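Local atomic coordinates of SAG family member (Sag19) (PDB entry 6ZZB), a protein that is a major surface antigen of the parasite Eimeria tenella, apparently related to CAP proteins, and is itself of unknown molecular function. Residues D67-T71 with L183-K187; T71-A75 with S188-S192; I87-P92 with K121-G125; L150-K154 with Y226-W230. One frame throughout, in Å; residues are numbered along the deposited sequence.

Contact 1 of 4, residues D67-T71 with L183-K187; sequences DLLGT and LLSEK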
loop_
_atom_site.group_PDB
_atom_site.type_symbol
_atom_site.label_atom_id
_atom_site.label_comp_id
_atom_site.label_asym_id
_atom_site.label_seq_id
_atom_site.Cartn_x
_atom_site.Cartn_y
_atom_site.Cartn_z
ATOM N N ASP A 67 6.028 21.182 6.013
ATOM C CA ASP A 67 4.725 20.967 6.703
ATOM C C ASP A 67 3.595 20.759 5.685
ATOM O O ASP A 67 2.465 21.183 5.973
ATOM C CB ASP A 67 4.386 22.152 7.612
ATOM N N LEU A 68 3.866 20.097 4.558
ATOM C CA LEU A 68 2.915 19.986 3.424
ATOM C C LEU A 68 1.983 18.789 3.614
ATOM O O LEU A 68 0.958 18.775 2.962
ATOM C CB LEU A 68 3.678 19.835 2.108
ATOM C CG LEU A 68 4.516 21.050 1.699
ATOM C CD1 LEU A 68 5.472 20.670 0.581
ATOM C CD2 LEU A 68 3.638 22.222 1.292
ATOM N N LEU A 69 2.355 17.808 4.435
ATOM C CA LEU A 69 1.501 16.608 4.654
ATOM C C LEU A 69 1.189 16.447 6.138
ATOM O O LEU A 69 2.114 16.519 6.935
ATOM C CB LEU A 69 2.191 15.344 4.129
ATOM C CG LEU A 69 2.363 15.286 2.612
ATOM C CD1 LEU A 69 3.187 14.074 2.220
ATOM C CD2 LEU A 69 1.029 15.255 1.914
ATOM N N GLY A 70 -0.072 16.146 6.422
ATOM C CA GLY A 70 -0.536 15.743 7.759
ATOM C C GLY A 70 0.023 14.391 8.149
ATOM O O GLY A 70 0.340 13.588 7.239
ATOM N N THR A 71 0.180 14.137 9.449
ATOM C CA THR A 71 0.482 12.786 9.979
ATOM C C THR A 71 -0.782 11.934 9.849
ATOM O O THR A 71 -1.894 12.447 9.785
ATOM C CB THR A 71 0.962 12.792 11.440
ATOM O OG1 THR A 71 -0.113 13.407 12.144
ATOM C CG2 THR A 71 2.297 13.490 11.628
ATOM N N LEU A 183 1.465 6.667 0.134
ATOM C CA LEU A 183 2.227 7.110 1.315
ATOM C C LEU A 183 2.177 8.633 1.430
ATOM O O LEU A 183 2.139 9.145 2.562
ATOM C CB LEU A 183 3.686 6.667 1.235
ATOM C CG LEU A 183 3.937 5.195 1.516
ATOM C CD1 LEU A 183 5.308 4.778 1.034
ATOM C CD2 LEU A 183 3.796 4.911 3.004
ATOM N N LEU A 184 2.289 9.319 0.310
ATOM C CA LEU A 184 2.435 10.800 0.278
ATOM C C LEU A 184 1.143 11.475 -0.150
ATOM O O LEU A 184 1.198 12.686 -0.522
ATOM C CB LEU A 184 3.573 11.160 -0.678
ATOM C CG LEU A 184 4.937 10.652 -0.258
ATOM C CD1 LEU A 184 5.987 11.198 -1.212
ATOM C CD2 LEU A 184 5.300 11.035 1.159
ATOM N N SER A 185 0.018 10.791 -0.113
ATOM C CA SER A 185 -1.279 11.359 -0.551
ATOM C C SER A 185 -1.787 12.371 0.496
ATOM O O SER A 185 -1.823 12.049 1.689
ATOM C CB SER A 185 -2.276 10.267 -0.747
ATOM O OG SER A 185 -3.561 10.809 -1.026
ATOM N N GLU A 186 -2.165 13.561 0.032
ATOM C CA GLU A 186 -2.959 14.535 0.824
ATOM C C GLU A 186 -4.334 13.948 1.145
ATOM O O GLU A 186 -4.898 14.347 2.131
ATOM C CB GLU A 186 -3.098 15.847 0.042
ATOM C CG GLU A 186 -1.935 16.787 0.250
ATOM C CD GLU A 186 -2.115 17.752 1.407
ATOM O OE1 GLU A 186 -3.057 17.556 2.221
ATOM O OE2 GLU A 186 -1.324 18.710 1.486
ATOM N N LYS A 187 -4.836 12.983 0.377
ATOM C CA LYS A 187 -6.131 12.317 0.711
ATOM C C LYS A 187 -5.938 11.329 1.874
ATOM O O LYS A 187 -6.956 10.966 2.465
ATOM C CB LYS A 187 -6.736 11.519 -0.441
ATOM C CG LYS A 187 -7.187 12.316 -1.648
ATOM C CD LYS A 187 -7.655 11.422 -2.761
ATOM C CE LYS A 187 -8.971 10.784 -2.407
ATOM N NZ LYS A 187 -9.674 10.244 -3.589
HETATM O O HOH W 1 -1.938 15.987 4.412
#
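One face of the Glu186 carboxylate is turned to the loop 67-71: methyl CD2 of Leu69 lies over that face, and the carbonyl O of Leu68 and a water stand on the same side, both well off the carboxylate plane. The chain of Glu186 bends at chi2 (-90°), which swings the acid group across the leucine while CG packs 3.7 Å from Leu69 CD2. OE2 comes within 2.7 Å of Leu68 O, although both are acceptors. OE1 takes a proton from water 1, at 2.9 Å, and that water in turn accepts from Gly70 N at 2.7 Å, so solvent carries a polar link between the loops.

Leu69 also supplies the apolar contact. Its two methyls straddle Leu184 O, CD2 at 3.5 Å, and CD1 meets Leu184 CD2 at 3.9 Å, the two side chains crossing at about a right angle. A branched aliphatic tip suits this partly exposed place between Leu184 and the carboxylate. Ser185 OG accepts from Lys187 N in an ST turn that shapes the second loop. Arg61 ties both loops to helix 50-61 by bonding Gly70 O, Leu183 O and Ser185 O.

The off-plane approach of Leu68 O to Glu186 argues against a simple carboxyl hydrogen bond, and two acceptors held this close without one would probably disfavour the charged form of the acid.

Contact 2 of 4, residues T71-A75 with S188-S192; sequences TLAKA and SKKVS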
loop_
_atom_site.group_PDB
_atom_site.type_symbol
_atom_site.label_atom_id
_atom_site.label_comp_id
_atom_site.label_asym_id
_atom_site.label_seq_id
_atom_site.Cartn_x
_atom_site.Cartn_y
_atom_site.Cartn_z
ATOM N N THR A 71 0.180 14.137 9.449
ATOM C CA THR A 71 0.482 12.786 9.979
ATOM C C THR A 71 -0.782 11.934 9.849
ATOM O O THR A 71 -1.894 12.447 9.785
ATOM C CB THR A 71 0.962 12.792 11.440
ATOM O OG1 THR A 71 -0.113 13.407 12.144
ATOM C CG2 THR A 71 2.297 13.490 11.628
ATOM N N LEU A 72 -0.558 10.635 9.754
ATOM C CA LEU A 72 -1.673 9.673 9.724
ATOM C C LEU A 72 -1.870 9.067 11.107
ATOM O O LEU A 72 -0.897 8.859 11.832
ATOM C CB LEU A 72 -1.345 8.558 8.736
ATOM C CG LEU A 72 -0.977 9.006 7.322
ATOM C CD1 LEU A 72 -0.793 7.764 6.449
ATOM C CD2 LEU A 72 -2.052 9.885 6.744
ATOM N N ALA A 73 -3.122 8.766 11.366
ATOM C CA ALA A 73 -3.534 7.992 12.551
ATOM C C ALA A 73 -3.863 6.569 12.131
ATOM O O ALA A 73 -4.070 6.299 10.937
ATOM C CB ALA A 73 -4.724 8.630 13.197
ATOM N N LYS A 74 -3.978 5.690 13.092
ATOM C CA LYS A 74 -4.471 4.322 12.855
ATOM C C LYS A 74 -5.917 4.358 12.386
ATOM O O LYS A 74 -6.782 5.048 12.995
ATOM C CB LYS A 74 -4.354 3.513 14.133
ATOM C CG LYS A 74 -4.987 2.141 14.083
ATOM C CD LYS A 74 -4.581 1.351 15.301
ATOM C CE LYS A 74 -5.090 -0.065 15.260
ATOM N NZ LYS A 74 -4.761 -0.732 16.544
ATOM N N ALA A 75 -6.235 3.606 11.345
ATOM C CA ALA A 75 -7.615 3.305 10.933
ATOM C C ALA A 75 -8.015 1.994 11.604
ATOM O O ALA A 75 -7.234 1.032 11.596
ATOM C CB ALA A 75 -7.725 3.192 9.426
ATOM N N SER A 188 -4.718 10.870 2.155
ATOM C CA SER A 188 -4.452 9.899 3.261
ATOM C C SER A 188 -4.558 10.651 4.606
ATOM O O SER A 188 -3.815 11.637 4.815
ATOM C CB SER A 188 -3.110 9.194 3.080
ATOM O OG SER A 188 -3.100 8.400 1.870
ATOM N N LYS A 189 -5.461 10.231 5.505
ATOM C CA LYS A 189 -5.581 10.722 6.905
ATOM C C LYS A 189 -5.351 9.592 7.936
ATOM O O LYS A 189 -4.871 9.820 9.064
ATOM C CB LYS A 189 -6.966 11.338 7.102
ATOM C CG LYS A 189 -7.325 12.468 6.133
ATOM C CD LYS A 189 -8.821 12.605 5.902
ATOM C CE LYS A 189 -9.177 13.334 4.620
ATOM N NZ LYS A 189 -9.109 12.434 3.439
ATOM N N LYS A 190 -5.695 8.356 7.551
ATOM C CA LYS A 190 -5.557 7.195 8.454
ATOM C C LYS A 190 -5.032 6.018 7.643
ATOM O O LYS A 190 -5.228 6.027 6.409
ATOM C CB LYS A 190 -6.907 6.820 9.075
ATOM C CG LYS A 190 -7.658 7.985 9.705
ATOM C CD LYS A 190 -8.856 7.532 10.476
ATOM C CE LYS A 190 -9.710 8.694 10.926
ATOM N NZ LYS A 190 -10.645 8.255 11.969
ATOM N N VAL A 191 -4.458 5.059 8.335
ATOM C CA VAL A 191 -3.910 3.851 7.672
ATOM C C VAL A 191 -4.081 2.636 8.566
ATOM O O VAL A 191 -3.980 2.738 9.781
ATOM C CB VAL A 191 -2.455 4.092 7.249
ATOM C CG1 VAL A 191 -1.533 4.293 8.439
ATOM C CG2 VAL A 191 -1.918 2.977 6.349
ATOM N N SER A 192 -4.379 1.500 7.946
ATOM C CA SER A 192 -4.375 0.185 8.601
ATOM C C SER A 192 -3.470 -0.753 7.814
ATOM O O SER A 192 -3.735 -0.939 6.620
ATOM C CB SER A 192 -5.765 -0.360 8.683
ATOM O OG SER A 192 -5.745 -1.641 9.311
HETATM O O HOH W 2 -4.880 11.901 10.921
HETATM O O HOH W 3 -9.589 5.839 13.755
HETATM O O HOH W 4 -5.407 -1.021 11.934
#
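Ala73 and Lys74 run parallel to Lys190 and Val191, with three backbone hydrogen bonds: Ala73 N to Lys189 O at 3.1 Å, Val191 N to Ala73 O at 2.9 Å, and Ala75 N to Val191 O at 2.9 Å. The strand itself ends at Lys74, one residue before the last of these donors. CA-H...O contacts fill in between, among them Lys190 CA to Ala73 O at 3.0 Å.

Leu72 drops inward from the pairing. With CG beside the backbone N (chi1 -54°), its CD2 is pushed to within 3.1 Å of Ser188 O, a tight fit, while CD1 meets Val191 CG1 at 4.1 Å, the side chains crossing at about a right angle. Both suit the inner side, where Phe210 and helix 50-61 receive them. The small Ala75 fits closely: its CB sits 3.7 Å from Lys190 CB and also touches Val80 of helix 77-86. The lysines send their charged ends elsewhere, Lys190 to Glu79, Lys74 to Glu48 and Glu51, and Lys189 to Asp212 and Lys187 O. Ser188 OG bonds Phe182 O. Water 2 joins Thr71 O to Lys189 O where the strands part, and water 4 joins Ala75 O to Ser192 OG at the other end.

Lys189 and Lys190 both face Ile211 in a classic beta bulge, and the parallel pairing adds a short strand to a mixed sheet packed against helices, consistent with the alpha-beta-alpha sandwich of CAP proteins.

Contact 3 of 4, residues I87-P92 with K121-G125; sequences IKIEEP and KKYPG
A Schellman motif ends helix 77-86 at Lys88, whose positive phi turns the chain so that Ile87 and Ile89, on either side of it, both point at the Tyr123-Pro124 turn. The tip of Ile87, CD1, meets Pro124 CG at 3.6 Å; CG1 is held in the crowded position between the backbone N and the carbonyl carbon (chi1 58°), and from there CD1 extends to the proline. Ile89 divides its work between its branches. CD1 comes within 3.3 Å of Lys122 O and 3.9 Å of Pro124 CD, while CG2 leans obliquely on the Tyr123 ring, 3.6 Å from CE1. A beta-branched residue can meet a proline and an aromatic ring at once in this way.

Beyond the isoleucines the hydroxyl of Tyr123 donates to Glu91 O at 2.8 Å. The carbonyl oxygen lies in the plane of the ring at its edge, whereas the donor stands 37° above the carbonyl plane. The peptide that follows is cis, and it brings Pro92 CD to 3.4 Å from Tyr123 OH. One face of the ring carries CG of its own neighbour Lys122, offset toward the rim.

The loop between helix 77-86 and helix 97-105 is thus fastened to the turn leading into strand 126-131. Ile100 and Thr103 of helix 97-105 also touch Tyr123, and strand 203-211 supplies Phe207 to Tyr123 and Tyr209 to Ile87 and Pro124.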
loop_
_atom_site.group_PDB
_atom_site.type_symbol
_atom_site.label_atom_id
_atom_site.label_comp_id
_atom_site.label_asym_id
_atom_site.label_seq_id
_atom_site.Cartn_x
_atom_site.Cartn_y
_atom_site.Cartn_z
ATOM N N ILE A 87 -16.481 2.502 -2.009
ATOM C CA ILE A 87 -15.926 2.371 -3.381
ATOM C C ILE A 87 -16.334 1.004 -3.922
ATOM O O ILE A 87 -15.634 0.524 -4.843
ATOM C CB ILE A 87 -14.410 2.643 -3.457
ATOM C CG1 ILE A 87 -13.601 1.719 -2.545
ATOM C CG2 ILE A 87 -14.147 4.107 -3.158
ATOM C CD1 ILE A 87 -12.110 1.725 -2.800
ATOM N N LYS A 88 -17.368 0.398 -3.348
ATOM C CA LYS A 88 -18.049 -0.794 -3.920
ATOM C C LYS A 88 -17.135 -2.016 -3.823
ATOM O O LYS A 88 -17.201 -2.900 -4.695
ATOM C CB LYS A 88 -18.453 -0.496 -5.371
ATOM C CG LYS A 88 -19.437 0.660 -5.538
ATOM C CD LYS A 88 -20.716 0.501 -4.728
ATOM C CE LYS A 88 -21.839 -0.160 -5.503
ATOM N NZ LYS A 88 -23.129 -0.062 -4.782
ATOM N N ILE A 89 -16.340 -2.105 -2.769
ATOM C CA ILE A 89 -15.517 -3.320 -2.472
ATOM C C ILE A 89 -16.041 -3.961 -1.197
ATOM O O ILE A 89 -15.939 -3.349 -0.122
ATOM C CB ILE A 89 -14.012 -2.963 -2.394
ATOM C CG1 ILE A 89 -13.525 -2.415 -3.730
ATOM C CG2 ILE A 89 -13.204 -4.159 -1.919
ATOM C CD1 ILE A 89 -12.118 -1.862 -3.728
ATOM N N GLU A 90 -16.658 -5.137 -1.321
ATOM C CA GLU A 90 -17.330 -5.811 -0.192
ATOM C C GLU A 90 -16.924 -7.276 -0.097
ATOM O O GLU A 90 -17.475 -8.000 0.732
ATOM C CB GLU A 90 -18.846 -5.667 -0.321
ATOM C CG GLU A 90 -19.282 -4.217 -0.262
ATOM C CD GLU A 90 -20.743 -4.009 0.104
ATOM O OE1 GLU A 90 -21.526 -3.789 -0.834
ATOM O OE2 GLU A 90 -21.083 -4.045 1.330
ATOM N N GLU A 91 -15.883 -7.669 -0.831
ATOM C CA GLU A 91 -15.298 -9.020 -0.712
ATOM C C GLU A 91 -13.796 -8.889 -0.582
ATOM O O GLU A 91 -13.219 -8.045 -1.233
ATOM C CB GLU A 91 -15.621 -9.840 -1.963
ATOM C CG GLU A 91 -17.083 -10.232 -2.086
ATOM C CD GLU A 91 -17.567 -11.295 -1.119
ATOM O OE1 GLU A 91 -18.707 -11.805 -1.357
ATOM O OE2 GLU A 91 -16.888 -11.618 -0.157
ATOM N N PRO A 92 -13.139 -9.665 0.276
ATOM C CA PRO A 92 -13.765 -10.643 1.155
ATOM C C PRO A 92 -14.693 -10.001 2.191
ATOM O O PRO A 92 -14.529 -8.825 2.478
ATOM C CB PRO A 92 -12.571 -11.282 1.875
ATOM C CG PRO A 92 -11.512 -10.229 1.841
ATOM C CD PRO A 92 -11.696 -9.527 0.527
ATOM N N LYS A 121 -4.312 -3.194 -7.953
ATOM C CA LYS A 121 -5.221 -3.002 -9.102
ATOM C C LYS A 121 -6.674 -3.093 -8.658
ATOM O O LYS A 121 -7.541 -2.504 -9.357
ATOM C CB LYS A 121 -4.926 -4.024 -10.183
ATOM C CG LYS A 121 -5.339 -5.429 -9.857
ATOM C CD LYS A 121 -5.162 -6.344 -11.042
ATOM C CE LYS A 121 -5.582 -7.752 -10.721
ATOM N NZ LYS A 121 -5.390 -8.627 -11.901
ATOM N N LYS A 122 -6.963 -3.815 -7.586
ATOM C CA LYS A 122 -8.332 -3.980 -7.076
ATOM C C LYS A 122 -8.464 -3.297 -5.707
ATOM O O LYS A 122 -9.404 -2.506 -5.519
ATOM C CB LYS A 122 -8.733 -5.448 -6.963
ATOM C CG LYS A 122 -10.072 -5.681 -6.313
ATOM C CD LYS A 122 -10.502 -7.115 -6.439
ATOM C CE LYS A 122 -11.872 -7.374 -5.899
ATOM N NZ LYS A 122 -12.292 -8.716 -6.379
ATOM N N TYR A 123 -7.606 -3.634 -4.759
ATOM C CA TYR A 123 -7.654 -3.132 -3.365
ATOM C C TYR A 123 -6.691 -1.964 -3.294
ATOM O O TYR A 123 -5.485 -2.182 -3.376
ATOM C CB TYR A 123 -7.291 -4.233 -2.368
ATOM C CG TYR A 123 -8.246 -5.395 -2.441
ATOM C CD1 TYR A 123 -9.477 -5.326 -1.811
ATOM C CD2 TYR A 123 -7.916 -6.566 -3.097
ATOM C CE1 TYR A 123 -10.376 -6.372 -1.870
ATOM C CE2 TYR A 123 -8.803 -7.620 -3.184
ATOM C CZ TYR A 123 -10.019 -7.524 -2.548
ATOM O OH TYR A 123 -10.903 -8.558 -2.649
ATOM N N PRO A 124 -7.180 -0.706 -3.225
ATOM C CA PRO A 124 -6.280 0.438 -3.247
ATOM C C PRO A 124 -5.497 0.537 -1.948
ATOM O O PRO A 124 -6.097 0.498 -0.870
ATOM C CB PRO A 124 -7.197 1.642 -3.432
ATOM C CG PRO A 124 -8.544 1.186 -3.006
ATOM C CD PRO A 124 -8.598 -0.313 -3.146
ATOM N N GLY A 125 -4.193 0.573 -2.048
ATOM C CA GLY A 125 -3.330 0.768 -0.902
ATOM C C GLY A 125 -1.908 0.470 -1.255
ATOM O O GLY A 125 -1.573 0.271 -2.442
#

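Contact 4 of 4, residues L150-K154 with Y226-W230; sequences LDHLK and YNALW
Lys154 lies along the indole of Trp230 for most of its length. CB is close to the rim, 3.4 Å from CH2 of Trp230. CG moves over the ring and makes a CH-pi contact, 3.6 Å from the centroid of the six-membered ring of Trp230 and 14° off its normal. CD follows, 3.9 Å from Trp230 CZ3, and CE is about equally near CE3 of the indole and the carbonyl O of Leu229. At the tip NZ stays 3.9 Å from Leu229 O, too long for a hydrogen bond. Every torsion past chi1 is near anti, which keeps the methylenes in one straight run; a long aliphatic chain with a charged end suits a site that is greasy along its length and opens toward solvent.

The two segments lie on helix 138-155 and helix 223-231; the axes of 150-154 and 226-230 come within 11.7 Å, with a signed crossing angle of -111°, so only a few side chains from each can meet. Toward the interior, Leu150 CD1 packs on Leu229 CD1 at 4.2 Å, two branched tips that fit a buried crossing, and Leu229 also touches Leu184.

Tyr226 adds a third point of contact. A chi1 of -155° carries its ring across to helix 138-155, where Leu153 CB lies at the ring's edge. The hydroxyl is near Leu153 O, but the angle is poor; instead water 5 sits 2.6 Å from Tyr226 OH, in the ring plane, and 2.8 Å from Leu153 O. The same ring meets Phe158 edge-to-face.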
loop_
_atom_site.group_PDB
_atom_site.type_symbol
_atom_site.label_atom_id
_atom_site.label_comp_id
_atom_site.label_asym_id
_atom_site.label_seq_id
_atom_site.Cartn_x
_atom_site.Cartn_y
_atom_site.Cartn_z
ATOM N N LEU A 150 9.859 6.647 -5.517
ATOM C CA LEU A 150 10.171 8.070 -5.792
ATOM C C LEU A 150 11.172 8.127 -6.958
ATOM O O LEU A 150 11.000 8.994 -7.839
ATOM C CB LEU A 150 10.713 8.768 -4.552
ATOM C CG LEU A 150 10.830 10.289 -4.709
ATOM C CD1 LEU A 150 9.556 10.915 -5.248
ATOM C CD2 LEU A 150 11.214 10.932 -3.393
ATOM N N ASP A 151 12.141 7.218 -7.016
ATOM C CA ASP A 151 13.088 7.186 -8.167
ATOM C C ASP A 151 12.279 6.940 -9.431
ATOM O O ASP A 151 12.530 7.572 -10.460
ATOM C CB ASP A 151 14.162 6.149 -7.932
ATOM C CG ASP A 151 15.190 6.591 -6.922
ATOM O OD1 ASP A 151 15.258 7.776 -6.631
ATOM O OD2 ASP A 151 15.916 5.679 -6.456
ATOM N N HIS A 152 11.355 6.001 -9.435
ATOM C CA HIS A 152 10.552 5.687 -10.632
ATOM C C HIS A 152 9.763 6.925 -11.044
ATOM O O HIS A 152 9.709 7.216 -12.249
ATOM C CB HIS A 152 9.621 4.503 -10.373
ATOM C CG HIS A 152 9.077 3.935 -11.627
ATOM N ND1 HIS A 152 9.869 3.246 -12.507
ATOM C CD2 HIS A 152 7.851 3.992 -12.164
ATOM C CE1 HIS A 152 9.110 2.836 -13.520
ATOM N NE2 HIS A 152 7.879 3.283 -13.344
ATOM N N LEU A 153 9.171 7.655 -10.109
ATOM C CA LEU A 153 8.409 8.877 -10.451
ATOM C C LEU A 153 9.357 9.926 -11.033
ATOM O O LEU A 153 9.024 10.556 -12.058
ATOM C CB LEU A 153 7.717 9.404 -9.198
ATOM C CG LEU A 153 6.494 8.594 -8.805
ATOM C CD1 LEU A 153 5.983 9.022 -7.441
ATOM C CD2 LEU A 153 5.403 8.733 -9.844
ATOM N N LYS A 154 10.510 10.113 -10.428
ATOM C CA LYS A 154 11.487 11.125 -10.912
ATOM C C LYS A 154 11.932 10.771 -12.337
ATOM O O LYS A 154 12.224 11.734 -13.139
ATOM C CB LYS A 154 12.668 11.180 -9.962
ATOM C CG LYS A 154 12.384 11.904 -8.655
ATOM C CD LYS A 154 13.545 11.815 -7.694
ATOM C CE LYS A 154 13.285 12.577 -6.422
ATOM N NZ LYS A 154 14.423 12.405 -5.488
ATOM N N TYR A 226 5.306 18.065 -5.109
ATOM C CA TYR A 226 6.203 17.359 -6.057
ATOM C C TYR A 226 7.559 18.077 -6.098
ATOM O O TYR A 226 8.596 17.404 -6.044
ATOM C CB TYR A 226 5.559 17.180 -7.428
ATOM C CG TYR A 226 6.141 16.010 -8.186
ATOM C CD1 TYR A 226 6.035 14.711 -7.706
ATOM C CD2 TYR A 226 6.834 16.197 -9.357
ATOM C CE1 TYR A 226 6.595 13.635 -8.386
ATOM C CE2 TYR A 226 7.382 15.143 -10.061
ATOM C CZ TYR A 226 7.268 13.850 -9.577
ATOM O OH TYR A 226 7.810 12.785 -10.242
ATOM N N ASN A 227 7.543 19.410 -6.138
ATOM C CA ASN A 227 8.793 20.210 -6.124
ATOM C C ASN A 227 9.562 19.930 -4.835
ATOM O O ASN A 227 10.792 19.787 -4.913
ATOM C CB ASN A 227 8.526 21.708 -6.289
ATOM C CG ASN A 227 8.032 22.074 -7.675
ATOM O OD1 ASN A 227 7.370 23.096 -7.854
ATOM N ND2 ASN A 227 8.328 21.248 -8.667
ATOM N N ALA A 228 8.870 19.810 -3.696
ATOM C CA ALA A 228 9.525 19.555 -2.393
ATOM C C ALA A 228 10.173 18.166 -2.396
ATOM O O ALA A 228 11.233 17.996 -1.795
ATOM C CB ALA A 228 8.541 19.713 -1.253
ATOM N N LEU A 229 9.575 17.184 -3.062
ATOM C CA LEU A 229 10.143 15.811 -3.090
ATOM C C LEU A 229 11.465 15.799 -3.853
ATOM O O LEU A 229 12.338 15.000 -3.490
ATOM C CB LEU A 229 9.123 14.847 -3.696
ATOM C CG LEU A 229 7.897 14.617 -2.813
ATOM C CD1 LEU A 229 6.906 13.721 -3.526
ATOM C CD2 LEU A 229 8.270 14.043 -1.454
ATOM N N TRP A 230 11.638 16.672 -4.847
ATOM C CA TRP A 230 12.930 16.793 -5.560
ATOM C C TRP A 230 13.969 17.419 -4.626
ATOM O O TRP A 230 15.130 16.949 -4.638
ATOM C CB TRP A 230 12.751 17.605 -6.832
ATOM C CG TRP A 230 12.173 16.841 -7.982
ATOM C CD1 TRP A 230 10.889 16.879 -8.427
ATOM C CD2 TRP A 230 12.884 15.971 -8.887
ATOM N NE1 TRP A 230 10.740 16.086 -9.528
ATOM C CE2 TRP A 230 11.953 15.523 -9.838
ATOM C CE3 TRP A 230 14.215 15.539 -8.973
ATOM C CZ2 TRP A 230 12.320 14.687 -10.890
ATOM C CZ3 TRP A 230 14.574 14.720 -10.018
ATOM C CH2 TRP A 230 13.636 14.304 -10.947
HETATM O O HOH W 5 8.499 13.209 -12.743
#

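Contacts 1 and 2 follow one another along the same two parts of the chain: they share Thr71, and their centres are about 10 Å apart, the looser loop-loop packing passing into the parallel strand bridge. Contact 4 joins contact 1 directly, since Leu184 CD1 touches Leu229 CD1 at 3.5 Å and Leu68 CD1 touches Ala228 CB at 3.7 Å; their centres are about 14 Å apart. Contact 3 is nested in sequence within the loops closed by contacts 1 and 2, yet touches neither, and its centre is about 27 Å from that of contact 4, on the opposite side of the chain's centre. The disulfide Cys53-Cys138 separately joins helix 50-61, which touches contacts 1 and 2, to helix 138-155 of contact 4.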